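Local coordinates for transcriptional regulator, LacI family (Burkholderia phymatum, PDB 2RGY), which probably regulates transcription as a DNA-binding LacI-family protein whose periplasmic-binding-protein-like domain is expected to sense a small effector, perhaps a sugar, at residues S214-D226 / F270-R282. Numbering follows the deposited sequence.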
loop_
_atom_site.group_PDB
_atom_site.type_symbol
_atom_site.label_atom_id
_atom_site.label_comp_id
_atom_site.label_asym_id
_atom_site.label_seq_id
_atom_site.Cartn_x
_atom_site.Cartn_y
_atom_site.Cartn_z
ATOM N N SER A 214 19.137 -2.438 -18.604
ATOM C CA SER A 214 19.072 -1.107 -18.035
ATOM C C SER A 214 17.857 -0.275 -18.422
ATOM O O SER A 214 17.335 -0.350 -19.540
ATOM C CB SER A 214 20.361 -0.340 -18.362
ATOM O OG SER A 214 20.598 -0.320 -19.760
ATOM N N VAL A 215 17.407 0.513 -17.454
ATOM C CA VAL A 215 16.272 1.396 -17.628
ATOM C C VAL A 215 16.733 2.744 -17.096
ATOM O O VAL A 215 17.157 2.843 -15.949
ATOM C CB VAL A 215 15.061 0.900 -16.810
ATOM C CG1 VAL A 215 13.900 1.874 -16.949
ATOM C CG2 VAL A 215 14.660 -0.478 -17.283
ATOM N N PRO A 216 16.663 3.801 -17.918
ATOM C CA PRO A 216 16.180 3.869 -19.300
ATOM C C PRO A 216 17.209 3.454 -20.347
ATOM O O PRO A 216 16.947 3.551 -21.549
ATOM C CB PRO A 216 15.807 5.336 -19.453
ATOM C CG PRO A 216 16.923 6.006 -18.680
ATOM C CD PRO A 216 17.025 5.142 -17.426
ATOM N N GLY A 217 18.378 3.014 -19.901
ATOM C CA GLY A 217 19.416 2.609 -20.838
ATOM C C GLY A 217 18.930 1.851 -22.064
ATOM O O GLY A 217 18.893 2.400 -23.162
ATOM N N ASP A 218 18.559 0.591 -21.876
ATOM C CA ASP A 218 18.094 -0.256 -22.967
ATOM C C ASP A 218 16.584 -0.196 -23.171
ATOM O O ASP A 218 16.099 -0.355 -24.287
ATOM C CB ASP A 218 18.491 -1.707 -22.703
ATOM C CG ASP A 218 19.964 -1.860 -22.381
ATOM O OD1 ASP A 218 20.799 -1.254 -23.099
ATOM O OD2 ASP A 218 20.287 -2.592 -21.412
ATOM N N VAL A 219 15.844 0.026 -22.092
ATOM C CA VAL A 219 14.390 0.082 -22.178
ATOM C C VAL A 219 13.805 1.227 -21.377
ATOM O O VAL A 219 14.172 1.434 -20.223
ATOM C CB VAL A 219 13.749 -1.225 -21.662
ATOM C CG1 VAL A 219 12.234 -1.110 -21.707
ATOM C CG2 VAL A 219 14.201 -2.395 -22.508
ATOM N N SER A 220 12.898 1.973 -22.000
ATOM C CA SER A 220 12.231 3.085 -21.341
ATOM C C SER A 220 10.897 2.539 -20.875
ATOM O O SER A 220 10.191 1.894 -21.635
ATOM C CB SER A 220 12.025 4.242 -22.317
ATOM O OG SER A 220 13.241 4.929 -22.545
ATOM N N VAL A 221 10.564 2.794 -19.618
ATOM C CA VAL A 221 9.333 2.279 -19.033
ATOM C C VAL A 221 8.450 3.386 -18.485
ATOM O O VAL A 221 8.920 4.247 -17.755
ATOM C CB VAL A 221 9.652 1.300 -17.869
ATOM C CG1 VAL A 221 8.362 0.739 -17.280
ATOM C CG2 VAL A 221 10.556 0.179 -18.360
ATOM N N ILE A 222 7.172 3.370 -18.838
ATOM C CA ILE A 222 6.261 4.379 -18.315
ATOM C C ILE A 222 5.074 3.705 -17.640
ATOM O O ILE A 222 4.478 2.788 -18.194
ATOM C CB ILE A 222 5.749 5.323 -19.410
ATOM C CG1 ILE A 222 4.813 6.355 -18.785
ATOM C CG2 ILE A 222 5.034 4.539 -20.493
ATOM C CD1 ILE A 222 4.504 7.540 -19.701
ATOM N N GLY A 223 4.741 4.158 -16.435
ATOM C CA GLY A 223 3.634 3.564 -15.710
ATOM C C GLY A 223 2.338 4.345 -15.821
ATOM O O GLY A 223 2.220 5.257 -16.635
ATOM N N TYR A 224 1.365 4.002 -14.983
ATOM C CA TYR A 224 0.070 4.667 -15.024
ATOM C C TYR A 224 -0.498 4.732 -13.608
ATOM O O TYR A 224 -0.461 3.741 -12.883
ATOM C CB TYR A 224 -0.866 3.875 -15.932
ATOM C CG TYR A 224 -2.054 4.642 -16.450
ATOM C CD1 TYR A 224 -2.030 5.234 -17.711
ATOM C CD2 TYR A 224 -3.220 4.735 -15.699
ATOM C CE1 TYR A 224 -3.154 5.897 -18.220
ATOM C CE2 TYR A 224 -4.349 5.397 -16.188
ATOM C CZ TYR A 224 -4.313 5.974 -17.452
ATOM O OH TYR A 224 -5.443 6.601 -17.950
ATOM N N ASP A 225 -1.014 5.907 -13.246
ATOM C CA ASP A 225 -1.606 6.212 -11.937
ATOM C C ASP A 225 -0.796 7.311 -11.256
ATOM O O ASP A 225 -1.347 8.314 -10.808
ATOM C CB ASP A 225 -1.634 4.997 -10.981
ATOM C CG ASP A 225 -2.664 3.939 -11.370
ATOM O OD1 ASP A 225 -3.652 4.266 -12.052
ATOM O OD2 ASP A 225 -2.497 2.762 -10.966
ATOM N N ASP A 226 0.516 7.102 -11.206
ATOM C CA ASP A 226 1.475 7.993 -10.549
ATOM C C ASP A 226 1.247 7.818 -9.059
ATOM O O ASP A 226 1.117 8.782 -8.293
ATOM C CB ASP A 226 1.299 9.463 -10.950
ATOM C CG ASP A 226 2.430 10.346 -10.418
ATOM O OD1 ASP A 226 3.510 9.799 -10.098
ATOM O OD2 ASP A 226 2.250 11.581 -10.331
ATOM N N PHE A 270 -10.821 16.968 -14.155
ATOM C CA PHE A 270 -9.467 17.230 -13.703
ATOM C C PHE A 270 -8.520 16.810 -14.799
ATOM O O PHE A 270 -8.782 15.850 -15.527
ATOM C CB PHE A 270 -9.184 16.499 -12.401
ATOM C CG PHE A 270 -10.112 16.898 -11.301
ATOM C CD1 PHE A 270 -11.217 16.107 -10.990
ATOM C CD2 PHE A 270 -9.934 18.113 -10.634
ATOM C CE1 PHE A 270 -12.142 16.518 -10.025
ATOM C CE2 PHE A 270 -10.856 18.545 -9.661
ATOM C CZ PHE A 270 -11.965 17.746 -9.357
ATOM N N PRO A 271 -7.414 17.541 -14.956
ATOM C CA PRO A 271 -6.509 17.138 -16.023
ATOM C C PRO A 271 -5.603 15.970 -15.679
ATOM O O PRO A 271 -5.285 15.711 -14.517
ATOM C CB PRO A 271 -5.736 18.427 -16.316
ATOM C CG PRO A 271 -5.612 19.042 -14.967
ATOM C CD PRO A 271 -7.000 18.828 -14.363
ATOM N N VAL A 272 -5.230 15.244 -16.719
ATOM C CA VAL A 272 -4.321 14.130 -16.584
ATOM C C VAL A 272 -3.032 14.678 -17.198
ATOM O O VAL A 272 -3.058 15.362 -18.226
ATOM C CB VAL A 272 -4.829 12.915 -17.371
ATOM C CG1 VAL A 272 -4.927 13.271 -18.832
ATOM C CG2 VAL A 272 -3.899 11.733 -17.177
ATOM N N THR A 273 -1.914 14.415 -16.544
ATOM C CA THR A 273 -0.625 14.885 -17.022
ATOM C C THR A 273 0.383 13.755 -16.871
ATOM O O THR A 273 0.038 12.660 -16.412
ATOM C CB THR A 273 -0.129 16.075 -16.193
ATOM O OG1 THR A 273 -0.104 15.704 -14.809
ATOM C CG2 THR A 273 -1.052 17.287 -16.380
ATOM N N VAL A 274 1.623 14.009 -17.266
ATOM C CA VAL A 274 2.657 12.996 -17.139
ATOM C C VAL A 274 3.711 13.448 -16.148
ATOM O O VAL A 274 4.247 14.550 -16.254
ATOM C CB VAL A 274 3.331 12.698 -18.482
ATOM C CG1 VAL A 274 4.505 11.771 -18.276
ATOM C CG2 VAL A 274 2.335 12.047 -19.417
ATOM N N SER A 275 3.989 12.598 -15.171
ATOM C CA SER A 275 4.995 12.912 -14.177
ATOM C C SER A 275 6.319 12.362 -14.686
ATOM O O SER A 275 6.600 11.175 -14.557
ATOM C CB SER A 275 4.620 12.285 -12.836
ATOM O OG SER A 275 3.373 12.799 -12.402
HETATM N N MSE A 276 7.114 13.234 -15.290
HETATM C CA MSE A 276 8.400 12.838 -15.845
HETATM C C MSE A 276 9.434 12.609 -14.761
HETATM O O MSE A 276 9.739 13.512 -13.982
HETATM C CB MSE A 276 8.924 13.907 -16.814
HETATM C CG MSE A 276 8.280 13.922 -18.196
HETATM SE SE MSE A 276 8.592 12.442 -19.217
HETATM C CE MSE A 276 10.333 12.222 -19.018
ATOM N N ARG A 277 9.970 11.397 -14.711
ATOM C CA ARG A 277 10.989 11.082 -13.719
ATOM C C ARG A 277 12.219 10.561 -14.436
ATOM O O ARG A 277 12.693 11.215 -15.363
ATOM C CB ARG A 277 10.436 10.092 -12.686
ATOM C CG ARG A 277 9.224 10.675 -11.945
ATOM C CD ARG A 277 9.101 10.160 -10.523
ATOM N NE ARG A 277 8.009 10.796 -9.785
ATOM C CZ ARG A 277 6.718 10.538 -9.977
ATOM N NH1 ARG A 277 6.343 9.651 -10.889
ATOM N NH2 ARG A 277 5.802 11.161 -9.249
ATOM N N ALA A 278 12.723 9.386 -14.070
ATOM C CA ALA A 278 13.935 8.901 -14.718
ATOM C C ALA A 278 13.869 7.584 -15.477
ATOM O O ALA A 278 14.905 7.077 -15.914
ATOM C CB ALA A 278 15.059 8.838 -13.686
ATOM N N SER A 279 12.680 7.024 -15.658
ATOM C CA SER A 279 12.576 5.743 -16.349
ATOM C C SER A 279 12.396 5.851 -17.859
ATOM O O SER A 279 12.400 4.844 -18.554
ATOM C CB SER A 279 11.433 4.915 -15.767
ATOM O OG SER A 279 10.217 5.595 -15.945
ATOM N N VAL A 280 12.226 7.066 -18.367
ATOM C CA VAL A 280 12.080 7.262 -19.807
ATOM C C VAL A 280 13.201 8.161 -20.346
ATOM O O VAL A 280 13.439 9.250 -19.824
ATOM C CB VAL A 280 10.708 7.890 -20.169
ATOM C CG1 VAL A 280 10.609 8.105 -21.685
ATOM C CG2 VAL A 280 9.582 6.982 -19.701
ATOM N N ALA A 281 13.889 7.689 -21.383
ATOM C CA ALA A 281 14.979 8.438 -22.003
ATOM C C ALA A 281 14.913 8.265 -23.521
ATOM O O ALA A 281 14.144 7.453 -24.022
ATOM C CB ALA A 281 16.327 7.943 -21.472
ATOM N N ARG A 282 15.717 9.026 -24.255
ATOM C CA ARG A 282 15.713 8.932 -25.712
ATOM C C ARG A 282 16.326 7.617 -26.208
ATOM O O ARG A 282 17.308 7.154 -25.593
ATOM C CB ARG A 282 16.472 10.126 -26.296
ATOM C CG ARG A 282 16.541 10.158 -27.808
ATOM C CD ARG A 282 16.180 11.540 -28.327
ATOM N NE ARG A 282 15.024 11.449 -29.208
ATOM C CZ ARG A 282 13.912 12.155 -29.057
ATOM N NH1 ARG A 282 13.795 13.029 -28.058
ATOM N NH2 ARG A 282 12.910 11.970 -29.898
HETATM O O HOH W 1 18.771 4.419 -25.836
#
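Asp226, just past the corner that the chain turns at Tyr224, reaches two side chains of 270-282, Ser275 and Arg277. Asp226 CB lies 4.2 Å from Ser275 OG, and with chi1 at -172° CG swings opposite the backbone N, carrying the carboxylate in between Ser275 and Arg277. Asp226 OD2 accepts a bond from Ser275 OG at 2.7 Å, from well above the carboxylate plane, and is also hydrogen-bonded to His241 ND1. Asp226 OD1 takes both terminal nitrogens of Arg277 in an end-on salt bridge: NH2, at 2.8 Å, meets the oxygen's syn lone pair, and NH1, at 2.9 Å, comes in tilted out of the carboxylate plane. Arginine suits this place because its flat guanidinium presents two N-H donors to OD1 while NH1 also bonds Leu237 O. Farther along, small Ser279 clamps Val221: its O receives Val221 N at 3.0 Å, while its OG gives a short 2.6 Å bond to Val221 O and accepts Thr238 N. Pro216, a residue that readily takes a cis peptide, lays CB and CG tightly on Ala281, whose small methyl allows the approach. The C-terminal tail thus crosses past strand 238-241 to bond directly to strand 220-223. One arginine charge on OD1, with hydroxyl and imidazole partners on OD2, would probably favour the buried carboxylate's ionised form.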